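Long-range contacts in DNA-entry nuclease (Competence-specific nuclease) (Streptococcus agalactiae ILRI112, PDB 4QH0), which probably cleaves DNA without sequence specificity as a magnesium-dependent His-Me finger nuclease, probably during DNA entry in competence: residues G94-A99 against T219-L224; A107-A112 against Q138-N143. The protein carries 1 engineered substitution. All coordinates share one frame; numbering follows the deposited sequence.

Interaction 1 (G94-A99 against T219-L224); sequences GWHQVA and TGEITL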
loop_
_atom_site.group_PDB
_atom_site.type_symbol
_atom_site.label_atom_id
_atom_site.label_comp_id
_atom_site.label_asym_id
_atom_site.label_seq_id
_atom_site.Cartn_x
_atom_site.Cartn_y
_atom_site.Cartn_z
ATOM N N GLY A 94 -0.796 -5.984 14.733
ATOM C CA GLY A 94 -2.236 -5.887 14.892
ATOM C C GLY A 94 -3.000 -6.944 14.122
ATOM O O GLY A 94 -4.187 -6.789 13.853
ATOM N N TRP A 95 -2.324 -8.030 13.771
ATOM C CA TRP A 95 -2.934 -9.060 12.947
ATOM C C TRP A 95 -3.964 -9.866 13.725
ATOM O O TRP A 95 -3.631 -10.559 14.686
ATOM C CB TRP A 95 -1.859 -9.991 12.399
ATOM C CG TRP A 95 -2.365 -11.018 11.445
ATOM C CD1 TRP A 95 -2.798 -12.274 11.747
ATOM C CD2 TRP A 95 -2.484 -10.885 10.026
ATOM N NE1 TRP A 95 -3.176 -12.934 10.604
ATOM C CE2 TRP A 95 -2.995 -12.100 9.533
ATOM C CE3 TRP A 95 -2.210 -9.854 9.124
ATOM C CZ2 TRP A 95 -3.235 -12.314 8.180
ATOM C CZ3 TRP A 95 -2.450 -10.067 7.783
ATOM C CH2 TRP A 95 -2.956 -11.286 7.322
ATOM N N HIS A 96 -5.217 -9.761 13.297
ATOM C CA HIS A 96 -6.295 -10.574 13.842
ATOM C C HIS A 96 -7.202 -11.035 12.708
ATOM O O HIS A 96 -8.083 -10.301 12.263
ATOM C CB HIS A 96 -7.092 -9.783 14.874
ATOM C CG HIS A 96 -6.312 -9.437 16.104
ATOM N ND1 HIS A 96 -5.817 -10.393 16.963
ATOM C CD2 HIS A 96 -5.948 -8.241 16.623
ATOM C CE1 HIS A 96 -5.177 -9.802 17.957
ATOM N NE2 HIS A 96 -5.242 -8.496 17.774
ATOM N N GLN A 97 -6.975 -12.257 12.239
ATOM C CA GLN A 97 -7.701 -12.790 11.095
ATOM C C GLN A 97 -9.076 -13.317 11.494
ATOM O O GLN A 97 -9.240 -13.902 12.566
ATOM C CB GLN A 97 -6.891 -13.909 10.439
ATOM C CG GLN A 97 -7.497 -14.451 9.155
ATOM C CD GLN A 97 -7.501 -13.429 8.034
ATOM O OE1 GLN A 97 -8.445 -12.654 7.887
ATOM N NE2 GLN A 97 -6.444 -13.428 7.232
ATOM N N VAL A 98 -10.056 -13.099 10.621
ATOM C CA VAL A 98 -11.410 -13.606 10.817
ATOM C C VAL A 98 -12.059 -13.902 9.470
ATOM O O VAL A 98 -11.807 -13.208 8.488
ATOM C CB VAL A 98 -12.304 -12.595 11.577
ATOM C CG1 VAL A 98 -11.739 -12.295 12.955
ATOM C CG2 VAL A 98 -12.472 -11.301 10.783
ATOM N N ALA A 99 -12.896 -14.934 9.428
ATOM C CA ALA A 99 -13.681 -15.225 8.235
ATOM C C ALA A 99 -14.734 -14.139 8.057
ATOM O O ALA A 99 -15.235 -13.591 9.040
ATOM C CB ALA A 99 -14.339 -16.589 8.350
ATOM N N THR A 219 -5.643 -1.736 17.785
ATOM C CA THR A 219 -5.333 -3.126 18.099
ATOM C C THR A 219 -5.341 -4.005 16.855
ATOM O O THR A 219 -4.694 -5.053 16.818
ATOM C CB THR A 219 -6.374 -3.699 19.073
ATOM O OG1 THR A 219 -7.676 -3.617 18.481
ATOM C CG2 THR A 219 -6.362 -2.927 20.380
ATOM N N GLY A 220 -6.084 -3.576 15.842
ATOM C CA GLY A 220 -6.285 -4.378 14.652
ATOM C C GLY A 220 -7.375 -5.414 14.854
ATOM O O GLY A 220 -7.592 -6.276 14.001
ATOM N N GLU A 221 -8.064 -5.330 15.990
ATOM C CA GLU A 221 -9.175 -6.228 16.277
ATOM C C GLU A 221 -10.361 -5.884 15.386
ATOM O O GLU A 221 -10.685 -4.712 15.191
ATOM C CB GLU A 221 -9.568 -6.143 17.754
ATOM C CG GLU A 221 -8.563 -6.810 18.691
ATOM C CD GLU A 221 -8.689 -6.354 20.135
ATOM O OE1 GLU A 221 -9.670 -5.656 20.467
ATOM O OE2 GLU A 221 -7.796 -6.696 20.942
ATOM N N ILE A 222 -10.996 -6.918 14.844
ATOM C CA ILE A 222 -12.066 -6.747 13.871
ATOM C C ILE A 222 -13.443 -7.013 14.469
ATOM O O ILE A 222 -13.669 -8.040 15.105
ATOM C CB ILE A 222 -11.828 -7.662 12.653
ATOM C CG1 ILE A 222 -10.698 -7.077 11.799
ATOM C CG2 ILE A 222 -13.110 -7.829 11.824
ATOM C CD1 ILE A 222 -10.345 -7.889 10.588
ATOM N N THR A 223 -14.355 -6.069 14.247
ATOM C CA THR A 223 -15.749 -6.218 14.636
ATOM C C THR A 223 -16.606 -6.296 13.378
ATOM O O THR A 223 -16.802 -5.299 12.683
ATOM C CB THR A 223 -16.213 -5.040 15.502
ATOM O OG1 THR A 223 -15.287 -4.836 16.577
ATOM C CG2 THR A 223 -17.595 -5.309 16.075
ATOM N N LEU A 224 -17.107 -7.493 13.088
ATOM C CA LEU A 224 -17.892 -7.737 11.884
ATOM C C LEU A 224 -19.254 -7.054 11.957
ATOM O O LEU A 224 -19.752 -6.760 13.043
ATOM C CB LEU A 224 -18.080 -9.240 11.673
ATOM C CG LEU A 224 -16.805 -10.077 11.549
ATOM C CD1 LEU A 224 -17.144 -11.557 11.577
ATOM C CD2 LEU A 224 -16.051 -9.726 10.280
HETATM O O HOH W 1 -6.663 -7.608 11.785
HETATM O O HOH W 2 -3.755 -6.383 18.959
#
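Thr219 O is met by a water and by two residues of 94-99. Water 2 donates to it at 2.7 Å, Gly94 CA packs against it, and His96 CD2 lies 3.4 Å from it at the edge of the imidazole ring. Segment 219-224 runs from the end of the turn after strand 213-215 into strand 222-224. Gly220 and Glu221 form a G1 beta bulge there, and Thr219 makes an ST turn, its OG1 accepting from Glu221 N. Water carries the polar link between the two segments. Water 2 lies in the plane of the His96 ring and is hydrogen-bonded to NE2 at 2.8 Å. Water 1 accepts from His96 N and probably donates to Gly220 O at 2.7 Å. Gly220 CA adds a CA-H...O contact to Gly94 O at 3.3 Å. With CG anti to its carbonyl carbon (chi1 -66°), His96 runs alongside Glu221 in the same direction. The ring and carboxylate planes are 58° apart, and the nearer Glu221 atom is CG. Further on, the contact is mainly apolar. Val98 crosses Ile222 at a slant and slides past Leu224 in the reverse direction. Ile222 also packs on Tyr213 and Met215 of the neighbouring strand. A single methyl of Val98, CG2, does the touching: it is 3.7 Å from Ile222 CG2 and 3.9 Å from Leu224 CD2.

Interaction 2 (A107-A112 against Q138-N143); sequences AVDKGA and QTAHSN. Engineered in segment 107-112: Ala112 (natural residue His). With MG (magnesium ion), chain E.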
loop_
_atom_site.group_PDB
_atom_site.type_symbol
_atom_site.label_atom_id
_atom_site.label_comp_id
_atom_site.label_asym_id
_atom_site.label_seq_id
_atom_site.Cartn_x
_atom_site.Cartn_y
_atom_site.Cartn_z
ATOM N N ALA A 107 -10.743 -11.534 6.287
ATOM C CA ALA A 107 -10.723 -10.103 6.563
ATOM C C ALA A 107 -9.460 -9.396 6.087
ATOM O O ALA A 107 -9.542 -8.390 5.384
ATOM C CB ALA A 107 -10.914 -9.863 8.038
ATOM N N VAL A 108 -8.300 -9.915 6.476
ATOM C CA VAL A 108 -7.046 -9.202 6.270
ATOM C C VAL A 108 -6.033 -10.007 5.462
ATOM O O VAL A 108 -6.008 -11.237 5.513
ATOM C CB VAL A 108 -6.416 -8.790 7.619
ATOM C CG1 VAL A 108 -7.244 -7.696 8.278
ATOM C CG2 VAL A 108 -6.290 -9.992 8.540
ATOM N N ASP A 109 -5.211 -9.285 4.704
ATOM C CA ASP A 109 -4.101 -9.861 3.958
ATOM C C ASP A 109 -2.797 -9.315 4.511
ATOM O O ASP A 109 -2.784 -8.301 5.207
ATOM C CB ASP A 109 -4.194 -9.491 2.472
ATOM C CG ASP A 109 -5.240 -10.295 1.725
ATOM O OD1 ASP A 109 -5.537 -11.436 2.138
ATOM O OD2 ASP A 109 -5.755 -9.792 0.707
ATOM N N LYS A 110 -1.696 -9.987 4.201
ATOM C CA LYS A 110 -0.387 -9.423 4.471
ATOM C C LYS A 110 -0.120 -8.371 3.405
ATOM O O LYS A 110 0.163 -8.694 2.252
ATOM C CB LYS A 110 0.692 -10.504 4.474
ATOM C CG LYS A 110 0.856 -11.192 5.825
ATOM C CD LYS A 110 0.706 -12.696 5.722
ATOM C CE LYS A 110 0.743 -13.345 7.098
ATOM N NZ LYS A 110 0.971 -14.817 7.037
ATOM N N GLY A 111 -0.244 -7.111 3.804
ATOM C CA GLY A 111 -0.164 -5.997 2.879
ATOM C C GLY A 111 1.239 -5.470 2.679
ATOM O O GLY A 111 1.776 -4.761 3.531
ATOM N N ALA A 112 1.839 -5.823 1.547
ATOM C CA ALA A 112 3.141 -5.292 1.172
ATOM C C ALA A 112 3.040 -3.809 0.854
ATOM O O ALA A 112 2.120 -3.381 0.163
ATOM C CB ALA A 112 3.684 -6.037 -0.033
ATOM N N GLN A 138 -3.417 -5.467 6.399
ATOM C CA GLN A 138 -4.222 -4.747 5.420
ATOM C C GLN A 138 -5.477 -5.530 5.071
ATOM O O GLN A 138 -5.435 -6.749 4.932
ATOM C CB GLN A 138 -3.406 -4.490 4.151
ATOM C CG GLN A 138 -4.115 -3.614 3.131
ATOM C CD GLN A 138 -3.237 -3.281 1.942
ATOM O OE1 GLN A 138 -2.368 -4.064 1.564
ATOM N NE2 GLN A 138 -3.454 -2.112 1.350
ATOM N N THR A 139 -6.591 -4.820 4.924
ATOM C CA THR A 139 -7.850 -5.457 4.575
ATOM C C THR A 139 -7.696 -6.138 3.230
ATOM O O THR A 139 -6.914 -5.695 2.389
ATOM C CB THR A 139 -9.012 -4.446 4.498
ATOM O OG1 THR A 139 -8.801 -3.539 3.410
ATOM C CG2 THR A 139 -9.140 -3.667 5.803
ATOM N N ALA A 140 -8.427 -7.227 3.033
ATOM C CA ALA A 140 -8.349 -7.959 1.783
ATOM C C ALA A 140 -8.847 -7.078 0.650
ATOM O O ALA A 140 -8.324 -7.129 -0.460
ATOM C CB ALA A 140 -9.158 -9.245 1.864
ATOM N N HIS A 141 -9.846 -6.253 0.935
ATOM C CA HIS A 141 -10.398 -5.376 -0.085
ATOM C C HIS A 141 -9.391 -4.328 -0.554
ATOM O O HIS A 141 -9.157 -4.189 -1.752
ATOM C CB HIS A 141 -11.660 -4.675 0.407
ATOM C CG HIS A 141 -12.137 -3.604 -0.521
ATOM N ND1 HIS A 141 -12.636 -3.878 -1.777
ATOM C CD2 HIS A 141 -12.158 -2.257 -0.395
ATOM C CE1 HIS A 141 -12.960 -2.745 -2.375
ATOM N NE2 HIS A 141 -12.681 -1.748 -1.557
ATOM N N SER A 142 -8.805 -3.588 0.384
ATOM C CA SER A 142 -7.886 -2.508 0.030
ATOM C C SER A 142 -6.566 -3.049 -0.510
ATOM O O SER A 142 -5.831 -2.338 -1.190
ATOM C CB SER A 142 -7.631 -1.587 1.226
ATOM O OG SER A 142 -6.923 -2.253 2.256
ATOM N N ASN A 143 -6.272 -4.311 -0.209
ATOM C CA ASN A 143 -5.086 -4.970 -0.744
ATOM C C ASN A 143 -5.312 -5.466 -2.167
ATOM O O ASN A 143 -4.488 -5.234 -3.050
ATOM C CB ASN A 143 -4.681 -6.149 0.141
ATOM C CG ASN A 143 -3.471 -6.896 -0.399
ATOM O OD1 ASN A 143 -2.486 -6.288 -0.819
ATOM N ND2 ASN A 143 -3.547 -8.222 -0.402
HETATM MG MG MG E . -0.633 -6.069 -1.847
HETATM O O HOH W 3 0.300 -7.300 -0.457
HETATM O O HOH W 4 -0.359 -4.572 -0.448
HETATM O O HOH W 5 -1.816 -4.654 -2.793
HETATM O O HOH W 6 -1.297 -7.688 -2.979
HETATM O O HOH W 7 1.171 -5.576 -2.792
#
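Strands 108-112 and 135-139 pair antiparallel, with Asp109 and Gln138 as a hydrogen-bonded pair: Asp109 N to Gln138 O is 2.6 Å, and Gln138 N to Asp109 O is 3.1 Å. Ala140 N, at the helix start, donates to Ala107 O at 2.9 Å. Thr139 is the N-cap, its OG1 accepting from Ser142 N. Asn143 links the helix to both strand and metal. Its CG is anti to the backbone N (chi1 178°), and its OD1 binds the magnesium ion at 2.1 Å. Its ND2 donates to Asp109 OD2 at 2.9 Å, on the anti side and 33° out of the carboxylate plane. The two flat groups stand 77° apart. His106 NE2 is hydrogen-bonded to Asp109 OD1, and Gln144 NE2 to OD2. The metal at OD1 and Asp109 at ND2 fix the Asn143 amide's turn. Five waters complete the metal shell. Water 4 donates to Gln138 OE1 at 2.9 Å and to Ala112 O; Gln138 NE2 is hydrogen-bonded to Gln153 OE1. Ala112 is engineered, replacing a natural histidine. Two strands, a helix and one asparagine-bound magnesium ion form the beta-beta-alpha-metal motif of His-Me finger nucleases, whose active site in relatives includes a first-strand histidine.

Interaction 2 holds the magnesium site. Interaction 1 is a surface contact next to interaction 2 but well away from the metal; the two centres are about 11 Å apart. The loop 94-99 leads toward strand 108-112 and is tied to its start. Gln97 NE2 donates to Val108 O at 2.8 Å, while Gln97 OE1 accepts more weakly from Ala107 N. Trp95 makes a cation-pi contact with Lys110, and its CZ3 comes within 3.1 Å of Asp109 O. Strand 222-224 joins in through Ile222, whose CD1 packs 3.3 Å from Ala107 CB. Interaction 1 meets the motif's first strand and the residue before it, at 107-110, while Asn143, the protein's magnesium ligand, sits on the helix.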